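PDB 4MO7: transcriptional regulator I2 from Pseudomonas fluorescens A506, which probably regulates transcription as a dimeric DNA-binding protein of the TetR family and is a Crohn's disease-associated superantigen, also called PfiT. Local coordinates for residues Thr186-Ala191 and Glu198-Glu203; Glu104-Leu109 and Gly159-Ala164; Thr50-Leu55 and Lys71-Ile76. All blocks are in the same frame, centred on the assembly; numbering follows the deposited sequence. Where two conformers were deposited one is given.

Interaction 1: Thr186-Ala191 and Glu198-Glu203; sequences TTWFRA and EELAEE
Trp188 and Phe189 both reach one residue of the other segment, Leu200, and each takes a different methyl of it. Trp188 comes first along the chain. With chi1 at 65°, CG sits over the backbone, and the long indole carries its six-membered ring to the leucine. The far end of the indole thus comes in closer to helix 197-208. CH2 of Trp188 lies 3.4 Å from CD1 of Leu200, and CZ2 of Trp188 is 3.8 Å from that same methyl. The ring is met obliquely. The indole also meets the ring of Trp184 of the same chain, with the planes at about 45°.

The segment belongs to the C-terminal, all-helical domain of the TetR fold, close to the second subunit. Arg176 of the second subunit packs on Trp188, and Phe177 of that subunit packs on Leu200. Both chains therefore pack around this leucine.

Phe189 follows. With CG opposite the backbone N (chi1 178°), its ring extends to the leucine. Here CD1 of Phe189 is 3.6 Å from CD2 of Leu200. CE1 of Phe189 also lies 4.0 Å from CB of Leu200. No hydrogen bond crosses between the segments. Leu195, in the intervening loop, touches both aromatic side chains.

Interaction 2: Glu104-Leu109 and Gly159-Ala164; sequences ERVLAL and GEAKAA
The polar part of this contact is a two-pronged salt bridge between Arg105 and Glu160. Arg105 grips the carboxylate side-on, with NE and one terminal NH. NE of Arg105 donates to OE2 of Glu160 at 2.7 Å, and NH2 of Arg105 donates to OE1 of Glu160 at 3.0 Å. Both carboxylate oxygens use their syn lone pairs. The two planes are 23° apart, and the oxygens sit somewhat out of the guanidinium plane. Glu160 reaches out with its chain extended. The arginine chain is bent at chi3 (62°), which turns the NE side of its guanidinium to the glutamate. The two side chains cross at about a right angle. Gln156 NE2 gives OE1 of Glu160 a second bond, so this oxygen has two donors and the carboxylate is probably well fixed.

The apolar part is small. CG2 of Val106 lies 4.1 Å from CB of Ala161, one residue further along in each segment. The CA atoms of this pair are 7.7 Å apart.

The contact joins helix 102-110 to the last turns of helix 137-163 in the TetR C-terminal domain. Val157 of the latter helix touches both Arg105 and Val106. Leu96 of helix 73-97 lies against Arg105, and Leu205 of helix 197-208 packs on Val106.

Interaction 3: Thr50-Leu55 and Lys71-Ile76; sequences TTVRDL and KSKDEI
Val52 and Lys73, each the first residue of its helix, bring the two backbones nearest each other, with CA atoms 7.4 Å apart. Lys73 carries the polar link. Its CG is anti to the backbone N (chi1 -171°) and the chain runs on extended to the Thr50 backbone. There NZ of Lys73 donates to O of Thr50 at 2.7 Å. The C=O...N angle is 149°, and the donor lies 28° from the carbonyl plane. The same NZ also bonds to the carbonyl of Phe47, and the ammonium makes a cation-pi contact with that ring. On the way, CD of Lys73 passes 4.4 Å from CG2 of Val52.

These residues lie in the N-terminal helix-turn-helix domain, which in the TetR family binds DNA. Helix 52-59 corresponds to the first helix of that motif. Helix 73-97 runs on from the domain toward the C-terminal part.

Both helix starts are capped. OG1 of Thr51 accepts from N of Asp54 at 2.9 Å. The geometry fits a capping box, though its return bond, from N of Thr51 to OD2 of Asp54, is less certain. OG of Ser72 accepts from N of Glu75, also at 2.9 Å. One turn into the helices, Leu55 and Ile76 reach toward each other tip to tip, with CD2 of Leu55 3.6 Å from CD1 of Ile76. Ala38 of helix 30-45 and Phe70 also touch Ile76.

How the interactions relate
Along the chain, interaction 3 comes first, then interaction 2, then interaction 1, none overlapping another. Interaction 3 lies in the helix-turn-helix domain, and the other two lie in the C-terminal domain. Its centre lies about 36 Å from that of interaction 1 and about 41 Å from that of interaction 2, on the opposite side of the chain's centre. Helix 73-97 starts in interaction 3, and helix 102-110 of interaction 2 follows it directly. Interactions 1 and 2 have centres about 20 Å apart and do touch: Leu107 of helix 102-110 packs on Ala201 and Glu198 of helix 197-208. Only interaction 1 also meets the second subunit, so it ties this domain to the dimer.

Interaction 1: Thr186-Ala191 and Glu198-Glu203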
# COMPACT_ATOMS: atom_id res chain seq x y z
N THR A 186 -0.89 2.14 8.03
CA THR A 186 -0.56 0.99 8.92
C THR A 186 0.95 0.80 9.06
O THR A 186 1.41 0.21 10.06
CB THR A 186 -1.13 -0.35 8.41
OG1 THR A 186 -0.53 -0.68 7.15
CG2 THR A 186 -2.63 -0.23 8.22
N THR A 187 1.72 1.26 8.07
CA THR A 187 3.17 1.00 8.07
C THR A 187 3.93 2.01 8.92
O THR A 187 5.12 1.81 9.22
CB THR A 187 3.78 0.99 6.64
OG1 THR A 187 3.82 2.33 6.11
CG2 THR A 187 2.95 0.12 5.69
N TRP A 188 3.28 3.11 9.31
CA TRP A 188 4.00 4.17 9.98
C TRP A 188 3.30 4.87 11.13
O TRP A 188 3.98 5.55 11.88
CB TRP A 188 4.49 5.21 8.96
CG TRP A 188 3.38 5.98 8.26
CD1 TRP A 188 2.81 5.67 7.04
CD2 TRP A 188 2.75 7.18 8.71
NE1 TRP A 188 1.82 6.60 6.75
CE2 TRP A 188 1.81 7.56 7.73
CE3 TRP A 188 2.93 8.00 9.83
CZ2 TRP A 188 1.04 8.73 7.84
CZ3 TRP A 188 2.14 9.15 9.95
CH2 TRP A 188 1.20 9.49 8.96
N PHE A 189 1.97 4.74 11.28
CA PHE A 189 1.24 5.61 12.23
C PHE A 189 1.65 5.32 13.66
O PHE A 189 1.76 6.25 14.47
CB PHE A 189 -0.30 5.47 12.06
CG PHE A 189 -1.13 6.31 13.03
CD1 PHE A 189 -1.16 7.67 12.95
CD2 PHE A 189 -1.91 5.69 13.99
CE1 PHE A 189 -1.93 8.43 13.80
CE2 PHE A 189 -2.64 6.43 14.87
CZ PHE A 189 -2.67 7.81 14.76
N ARG A 190 1.88 4.05 14.00
CA ARG A 190 2.32 3.70 15.37
C ARG A 190 3.70 4.27 15.73
O ARG A 190 3.89 4.74 16.85
CB ARG A 190 2.30 2.17 15.63
CG ARG A 190 0.94 1.61 16.13
CD ARG A 190 1.15 0.35 16.99
NE ARG A 190 -0.05 -0.48 17.15
CZ ARG A 190 -0.20 -1.71 16.63
NH1 ARG A 190 0.77 -2.26 15.90
NH2 ARG A 190 -1.32 -2.39 16.84
N ALA A 191 4.64 4.22 14.77
CA ALA A 191 5.98 4.80 14.95
C ALA A 191 6.01 6.31 15.26
O ALA A 191 7.03 6.85 15.73
CB ALA A 191 6.83 4.52 13.71
N GLU A 198 -7.57 11.33 14.75
CA GLU A 198 -8.28 12.50 14.28
C GLU A 198 -7.33 13.50 13.58
O GLU A 198 -7.68 14.11 12.56
CB GLU A 198 -9.02 13.18 15.43
CG GLU A 198 -9.90 14.34 14.98
CD GLU A 198 -11.13 13.89 14.16
OE1 GLU A 198 -11.50 12.69 14.22
OE2 GLU A 198 -11.74 14.75 13.46
N GLU A 199 -6.16 13.72 14.14
CA GLU A 199 -5.18 14.60 13.49
C GLU A 199 -4.75 14.04 12.15
O GLU A 199 -4.61 14.80 11.18
CB GLU A 199 -3.99 14.78 14.41
CG GLU A 199 -4.39 15.68 15.59
CD GLU A 199 -3.34 15.66 16.71
OE1 GLU A 199 -2.42 14.82 16.67
OE2 GLU A 199 -3.45 16.48 17.65
N LEU A 200 -4.56 12.72 12.09
CA LEU A 200 -4.20 12.05 10.82
C LEU A 200 -5.31 12.28 9.77
O LEU A 200 -5.03 12.59 8.60
CB LEU A 200 -3.97 10.56 11.08
CG LEU A 200 -3.52 9.69 9.89
CD1 LEU A 200 -2.11 10.13 9.37
CD2 LEU A 200 -3.54 8.21 10.24
N ALA A 201 -6.56 12.13 10.19
CA ALA A 201 -7.70 12.32 9.26
C ALA A 201 -7.75 13.78 8.78
O ALA A 201 -7.99 14.04 7.62
CB ALA A 201 -9.04 11.91 9.98
N GLU A 202 -7.52 14.73 9.68
CA GLU A 202 -7.43 16.14 9.32
C GLU A 202 -6.33 16.43 8.32
O GLU A 202 -6.54 17.22 7.40
CB GLU A 202 -7.23 16.99 10.62
CG GLU A 202 -8.52 16.92 11.51
CD GLU A 202 -8.47 17.78 12.78
OE1 GLU A 202 -7.37 18.24 13.17
OE2 GLU A 202 -9.53 17.98 13.40
N GLU A 203 -5.18 15.79 8.48
CA GLU A 203 -4.08 15.98 7.55
C GLU A 203 -4.48 15.39 6.22
O GLU A 203 -4.22 16.01 5.20
CB GLU A 203 -2.79 15.33 8.02
CG GLU A 203 -2.08 16.05 9.11
CD GLU A 203 -1.44 17.37 8.64
OE1 GLU A 203 -0.99 17.48 7.45
OE2 GLU A 203 -1.40 18.29 9.49

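Interaction 2: Glu104-Leu109 and Gly159-Ala164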
# COMPACT_ATOMS: atom_id res chain seq x y z
N GLU A 104 -17.04 18.37 6.05
CA GLU A 104 -17.33 17.39 7.08
C GLU A 104 -17.69 16.02 6.49
O GLU A 104 -17.44 15.00 7.14
CB GLU A 104 -18.37 17.92 8.05
CG GLU A 104 -17.72 18.98 9.01
CD GLU A 104 -16.78 18.33 10.06
OE1 GLU A 104 -17.26 17.48 10.83
OE2 GLU A 104 -15.57 18.65 10.13
N ARG A 105 -18.29 16.01 5.30
CA ARG A 105 -18.67 14.73 4.69
C ARG A 105 -17.42 14.01 4.21
O ARG A 105 -17.26 12.82 4.43
CB ARG A 105 -19.66 14.95 3.55
CG ARG A 105 -21.02 15.46 4.09
CD ARG A 105 -21.99 15.97 3.04
NE ARG A 105 -22.40 14.95 2.09
CZ ARG A 105 -23.33 14.03 2.34
NH1 ARG A 105 -23.97 13.98 3.52
NH2 ARG A 105 -23.64 13.16 1.40
N VAL A 106 -16.53 14.70 3.51
CA VAL A 106 -15.23 14.08 3.15
C VAL A 106 -14.46 13.61 4.41
O VAL A 106 -13.95 12.52 4.45
CB VAL A 106 -14.34 15.01 2.25
CG1 VAL A 106 -13.05 14.33 1.84
CG2 VAL A 106 -15.12 15.40 0.97
N LEU A 107 -14.40 14.45 5.45
CA LEU A 107 -13.70 14.07 6.65
C LEU A 107 -14.34 12.87 7.30
O LEU A 107 -13.63 12.01 7.82
CB LEU A 107 -13.66 15.26 7.62
CG LEU A 107 -12.87 14.94 8.89
CD1 LEU A 107 -11.40 14.55 8.58
CD2 LEU A 107 -12.94 16.17 9.84
N ALA A 108 -15.68 12.79 7.26
CA ALA A 108 -16.34 11.64 7.87
C ALA A 108 -15.89 10.35 7.20
O ALA A 108 -15.69 9.33 7.88
CB ALA A 108 -17.86 11.78 7.74
N LEU A 109 -15.84 10.33 5.86
CA LEU A 109 -15.41 9.09 5.21
C LEU A 109 -13.96 8.78 5.49
O LEU A 109 -13.61 7.65 5.71
CB LEU A 109 -15.60 9.18 3.71
CG LEU A 109 -17.05 9.51 3.23
CD1 LEU A 109 -17.16 9.12 1.75
CD2 LEU A 109 -18.04 8.71 4.02
N GLY A 159 -17.73 13.17 -5.48
CA GLY A 159 -18.38 13.82 -6.61
C GLY A 159 -19.02 15.12 -6.16
O GLY A 159 -18.96 16.13 -6.89
N GLU A 160 -19.64 15.10 -4.97
CA GLU A 160 -20.16 16.37 -4.39
C GLU A 160 -19.05 17.41 -4.19
O GLU A 160 -19.22 18.61 -4.50
CB GLU A 160 -20.77 16.13 -3.00
CG GLU A 160 -22.01 15.32 -3.00
CD GLU A 160 -22.38 14.84 -1.57
OE1 GLU A 160 -23.22 13.94 -1.48
OE2 GLU A 160 -21.84 15.33 -0.54
N ALA A 161 -17.93 16.96 -3.65
CA ALA A 161 -16.76 17.84 -3.43
C ALA A 161 -16.26 18.46 -4.71
O ALA A 161 -15.95 19.65 -4.71
CB ALA A 161 -15.60 17.14 -2.71
N LYS A 162 -16.17 17.64 -5.76
CA LYS A 162 -15.71 18.07 -7.07
C LYS A 162 -16.70 19.13 -7.59
O LYS A 162 -16.30 20.16 -8.10
CB LYS A 162 -15.72 16.87 -8.02
CG LYS A 162 -15.35 17.17 -9.48
CD LYS A 162 -13.90 17.56 -9.62
CE LYS A 162 -13.39 17.54 -11.10
NZ LYS A 162 -11.98 18.05 -11.06
N ALA A 163 -18.01 18.83 -7.52
CA ALA A 163 -19.03 19.79 -7.97
C ALA A 163 -18.96 21.13 -7.24
O ALA A 163 -19.17 22.16 -7.88
CB ALA A 163 -20.46 19.17 -7.89
N ALA A 164 -18.71 21.14 -5.92
CA ALA A 164 -18.57 22.39 -5.14
C ALA A 164 -17.21 23.11 -5.32
O ALA A 164 -17.01 24.19 -4.77
CB ALA A 164 -18.81 22.12 -3.64

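Interaction 3: Thr50-Leu55 and Lys71-Ile76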
# COMPACT_ATOMS: atom_id res chain seq x y z
N THR A 50 -9.28 -23.46 12.40
CA THR A 50 -10.54 -23.52 13.13
C THR A 50 -11.41 -24.65 12.61
O THR A 50 -11.97 -24.60 11.51
CB THR A 50 -11.33 -22.17 13.06
OG1 THR A 50 -10.51 -21.15 13.62
CG2 THR A 50 -12.60 -22.30 13.86
N THR A 51 -11.55 -25.71 13.40
CA THR A 51 -12.39 -26.80 12.95
C THR A 51 -13.86 -26.57 13.21
O THR A 51 -14.28 -25.68 13.99
CB THR A 51 -11.98 -28.15 13.57
OG1 THR A 51 -12.46 -28.19 14.93
CG2 THR A 51 -10.46 -28.33 13.56
N VAL A 52 -14.68 -27.36 12.54
CA VAL A 52 -16.10 -27.36 12.75
C VAL A 52 -16.36 -27.78 14.21
O VAL A 52 -17.33 -27.33 14.83
CB VAL A 52 -16.78 -28.31 11.75
CG1 VAL A 52 -18.20 -28.63 12.18
CG2 VAL A 52 -16.79 -27.65 10.37
N ARG A 53 -15.46 -28.58 14.76
CA ARG A 53 -15.60 -29.00 16.15
C ARG A 53 -15.40 -27.79 17.07
O ARG A 53 -16.27 -27.50 17.92
CB ARG A 53 -14.63 -30.13 16.49
CG ARG A 53 -14.71 -30.54 17.96
CD ARG A 53 -14.09 -31.91 18.20
NE ARG A 53 -14.30 -32.36 19.57
CZ ARG A 53 -15.30 -33.15 19.95
NH1 ARG A 53 -16.18 -33.59 19.06
NH2 ARG A 53 -15.40 -33.52 21.22
N ASP A 54 -14.28 -27.08 16.87
CA ASP A 54 -13.99 -25.81 17.56
C ASP A 54 -15.18 -24.83 17.58
O ASP A 54 -15.51 -24.30 18.64
CB ASP A 54 -12.76 -25.15 16.93
CG ASP A 54 -11.49 -25.93 17.17
OD1 ASP A 54 -11.48 -26.73 18.13
OD2 ASP A 54 -10.51 -25.73 16.42
N LEU A 55 -15.83 -24.58 16.45
CA LEU A 55 -16.92 -23.62 16.43
C LEU A 55 -18.11 -24.13 17.23
O LEU A 55 -18.80 -23.36 17.89
CB LEU A 55 -17.34 -23.27 14.99
CG LEU A 55 -18.29 -22.09 14.80
CD1 LEU A 55 -17.87 -20.91 15.66
CD2 LEU A 55 -18.30 -21.70 13.34
N LYS A 71 -24.35 -23.09 4.59
CA LYS A 71 -24.25 -24.30 3.77
C LYS A 71 -22.91 -24.95 3.92
O LYS A 71 -22.73 -26.10 3.53
CB LYS A 71 -24.36 -23.96 2.29
CG LYS A 71 -25.56 -23.20 1.86
CD LYS A 71 -25.44 -22.96 0.36
CE LYS A 71 -23.99 -22.67 -0.02
NZ LYS A 71 -23.84 -22.62 -1.49
N SER A 72 -21.95 -24.20 4.47
CA SER A 72 -20.56 -24.64 4.51
C SER A 72 -19.74 -23.78 5.45
O SER A 72 -20.19 -22.70 5.88
CB SER A 72 -19.96 -24.54 3.09
OG SER A 72 -19.89 -23.17 2.69
N LYS A 73 -18.56 -24.25 5.82
CA LYS A 73 -17.65 -23.46 6.61
C LYS A 73 -17.22 -22.22 5.80
O LYS A 73 -17.12 -21.12 6.34
CB LYS A 73 -16.43 -24.32 7.00
CG LYS A 73 -15.47 -23.67 8.03
CD LYS A 73 -14.27 -24.63 8.32
CE LYS A 73 -13.12 -23.84 8.85
NZ LYS A 73 -11.76 -24.52 8.83
N ASP A 74 -16.97 -22.41 4.50
CA ASP A 74 -16.67 -21.29 3.58
C ASP A 74 -17.74 -20.24 3.66
O ASP A 74 -17.47 -19.04 3.58
CB ASP A 74 -16.70 -21.79 2.14
CG ASP A 74 -16.38 -20.70 1.16
OD1 ASP A 74 -15.21 -20.30 1.17
OD2 ASP A 74 -17.27 -20.30 0.34
N GLU A 75 -18.99 -20.67 3.77
CA GLU A 75 -20.07 -19.68 3.88
C GLU A 75 -20.06 -18.92 5.22
O GLU A 75 -20.48 -17.76 5.25
CB GLU A 75 -21.45 -20.28 3.62
CG GLU A 75 -22.55 -19.23 3.48
CD GLU A 75 -23.86 -19.83 3.04
OE1 GLU A 75 -24.31 -19.51 1.92
OE2 GLU A 75 -24.44 -20.61 3.81
N ILE A 76 -19.64 -19.54 6.32
CA ILE A 76 -19.47 -18.82 7.59
C ILE A 76 -18.44 -17.71 7.40
O ILE A 76 -18.65 -16.58 7.88
CB ILE A 76 -19.00 -19.73 8.72
CG1 ILE A 76 -20.03 -20.84 8.94
CG2 ILE A 76 -18.90 -18.96 10.03
CD1 ILE A 76 -19.60 -21.88 9.94